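Local coordinates for protein (S)-ureidoglycine--glyoxylate transaminase (Bacillus subtilis, PDB 3ISL) that transfers the amino group of (S)-ureidoglycine to glyoxylate, giving oxalurate and glycine in purine catabolism, with pyridoxal 5'-phosphate as cofactor, at residues A[297-302]-A[318-323]. Sequence-based numbering, arbitrary orientation.
Sequences HHEAAL and SCKMPV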
loop_
_atom_site.group_PDB
_atom_site.type_symbol
_atom_site.label_atom_id
_atom_site.label_comp_id
_atom_site.label_asym_id
_atom_site.label_seq_id
_atom_site.Cartn_x
_atom_site.Cartn_y
_atom_site.Cartn_z
ATOM N N HIS A 297 -16.024 -26.244 9.299
ATOM C CA HIS A 297 -17.160 -26.380 10.198
ATOM C C HIS A 297 -18.274 -25.311 9.864
ATOM O O HIS A 297 -19.489 -25.634 9.678
ATOM C CB HIS A 297 -16.625 -26.249 11.640
ATOM C CG HIS A 297 -17.684 -26.383 12.690
ATOM N ND1 HIS A 297 -17.779 -25.528 13.768
ATOM C CD2 HIS A 297 -18.685 -27.291 12.840
ATOM C CE1 HIS A 297 -18.789 -25.898 14.530
ATOM N NE2 HIS A 297 -19.379 -26.934 13.967
ATOM N N HIS A 298 -17.867 -24.028 9.779
ATOM C CA HIS A 298 -18.831 -22.964 9.535
ATOM C C HIS A 298 -19.403 -23.034 8.126
ATOM O O HIS A 298 -20.579 -22.690 7.899
ATOM C CB HIS A 298 -18.297 -21.577 9.925
ATOM C CG HIS A 298 -17.968 -21.493 11.382
ATOM N ND1 HIS A 298 -18.928 -21.492 12.374
ATOM C CD2 HIS A 298 -16.777 -21.503 12.019
ATOM C CE1 HIS A 298 -18.334 -21.468 13.555
ATOM N NE2 HIS A 298 -17.033 -21.468 13.363
ATOM N N GLU A 299 -18.590 -23.511 7.192
ATOM C CA GLU A 299 -19.068 -23.714 5.858
ATOM C C GLU A 299 -20.230 -24.709 5.894
ATOM O O GLU A 299 -21.235 -24.487 5.207
ATOM C CB GLU A 299 -17.927 -24.195 4.933
ATOM C CG GLU A 299 -18.449 -24.735 3.584
ATOM C CD GLU A 299 -17.407 -25.467 2.786
ATOM O OE1 GLU A 299 -16.419 -26.017 3.392
ATOM O OE2 GLU A 299 -17.596 -25.442 1.533
ATOM N N ALA A 300 -20.094 -25.774 6.696
ATOM C CA ALA A 300 -21.091 -26.834 6.763
ATOM C C ALA A 300 -22.412 -26.316 7.394
ATOM O O ALA A 300 -23.472 -26.537 6.833
ATOM C CB ALA A 300 -20.548 -28.052 7.520
ATOM N N ALA A 301 -22.325 -25.588 8.514
ATOM C CA ALA A 301 -23.472 -24.920 9.085
ATOM C C ALA A 301 -24.196 -23.926 8.106
ATOM O O ALA A 301 -25.413 -24.008 7.974
ATOM C CB ALA A 301 -23.045 -24.204 10.391
ATOM N N LEU A 302 -23.452 -22.981 7.463
ATOM C CA LEU A 302 -24.029 -22.112 6.428
ATOM C C LEU A 302 -24.790 -22.913 5.351
ATOM O O LEU A 302 -25.958 -22.618 5.040
ATOM C CB LEU A 302 -22.959 -21.211 5.784
ATOM C CG LEU A 302 -23.462 -20.273 4.678
ATOM C CD1 LEU A 302 -24.400 -19.220 5.287
ATOM C CD2 LEU A 302 -22.331 -19.546 3.960
ATOM N N SER A 318 -17.595 -30.755 -6.573
ATOM C CA SER A 318 -16.319 -31.444 -6.283
ATOM C C SER A 318 -15.135 -30.508 -6.072
ATOM O O SER A 318 -14.151 -30.875 -5.444
ATOM C CB SER A 318 -15.983 -32.489 -7.350
ATOM O OG SER A 318 -15.816 -31.867 -8.607
ATOM N N CYS A 319 -15.233 -29.293 -6.556
ATOM C CA CYS A 319 -14.153 -28.352 -6.372
ATOM C C CYS A 319 -14.713 -27.083 -5.699
ATOM O O CYS A 319 -14.360 -25.981 -6.097
ATOM C CB CYS A 319 -13.507 -28.026 -7.740
ATOM S SG CYS A 319 -14.741 -27.355 -8.973
ATOM N N LYS A 320 -15.551 -27.224 -4.670
ATOM C CA LYS A 320 -16.127 -26.059 -4.033
ATOM C C LYS A 320 -15.074 -25.395 -3.119
ATOM O O LYS A 320 -14.537 -26.026 -2.235
ATOM C CB LYS A 320 -17.331 -26.369 -3.171
ATOM C CG LYS A 320 -17.925 -25.058 -2.529
ATOM C CD LYS A 320 -19.074 -25.378 -1.494
ATOM C CE LYS A 320 -19.525 -24.092 -0.820
ATOM N NZ LYS A 320 -18.444 -23.574 0.105
ATOM N N MET A 321 -14.824 -24.121 -3.328
ATOM C CA MET A 321 -13.962 -23.376 -2.398
ATOM C C MET A 321 -14.601 -23.356 -0.981
ATOM O O MET A 321 -15.739 -22.931 -0.826
ATOM C CB MET A 321 -13.768 -21.943 -2.914
ATOM C CG MET A 321 -12.574 -21.210 -2.280
ATOM S SD MET A 321 -12.134 -19.586 -3.028
ATOM C CE MET A 321 -13.536 -19.278 -3.960
ATOM N N PRO A 322 -13.867 -23.754 0.061
ATOM C CA PRO A 322 -14.560 -23.894 1.380
ATOM C C PRO A 322 -15.043 -22.534 1.928
ATOM O O PRO A 322 -16.153 -22.466 2.505
ATOM C CB PRO A 322 -13.477 -24.508 2.326
ATOM C CG PRO A 322 -12.480 -25.184 1.349
ATOM C CD PRO A 322 -12.447 -24.169 0.148
ATOM N N VAL A 323 -14.300 -21.480 1.603
ATOM C CA VAL A 323 -14.551 -20.144 2.196
ATOM C C VAL A 323 -15.492 -19.225 1.420
ATOM O O VAL A 323 -15.698 -18.077 1.814
ATOM C CB VAL A 323 -13.244 -19.435 2.679
ATOM C CG1 VAL A 323 -12.484 -20.365 3.683
ATOM C CG2 VAL A 323 -12.315 -19.078 1.489
HETATM O O HOH W 1 -15.865 -27.072 0.020
#
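The carboxylate of Glu-299 turns one face to the backbone of Pro-322. The carbonyl O of Pro-322 stands almost directly over that face, 3.3 Å from Glu-299 CD. The proline ring reaches the same face at the OE1 end, with Pro-322 CB 3.5 Å from Glu-299 OE1. At the OE2 end comes Lys-320 NZ, raised from the carboxylate plane toward the side of the Pro-322 carbonyl. It forms a salt bridge, 2.5 Å from NZ to Glu-299 OE2. So short a distance at 2.06 Å resolution is probably in part coordinate error and is no sign of an unusually strong bond. A water also donates to OE2, and it donates to Lys-320 O as well, at 2.8 Å from each.

Glu-299 reaches out from helix 288-308 with CG anti to its backbone N (chi1 167°) and the chain extended beyond. Lys-320 comes from the opposite direction. Its chain is straight until chi4, where a bend (-70°) turns NZ to the carbonyl of Met-321. There NZ donates to Met-321 O at 2.9 Å, 29° from the carbonyl plane. Val-324 O and Thr-325 OG1 are further partners of NZ, at the start of strand 324-328. Four oxygens thus compete for three N-H, and not all can be full bonds at once.

The contact ties the helix to the loop that follows it, in the C-terminal part of this class-V aminotransferase. Met-321 starts away from the helix, and its side chain lies about 7 Å from a bound pyridoxal phosphate.

Two acceptors, OE2 and Pro-322 O, lie 3.4 Å apart without a bond. The ammonium of Lys-320 probably offsets their repulsion and favours an ionised Glu-299.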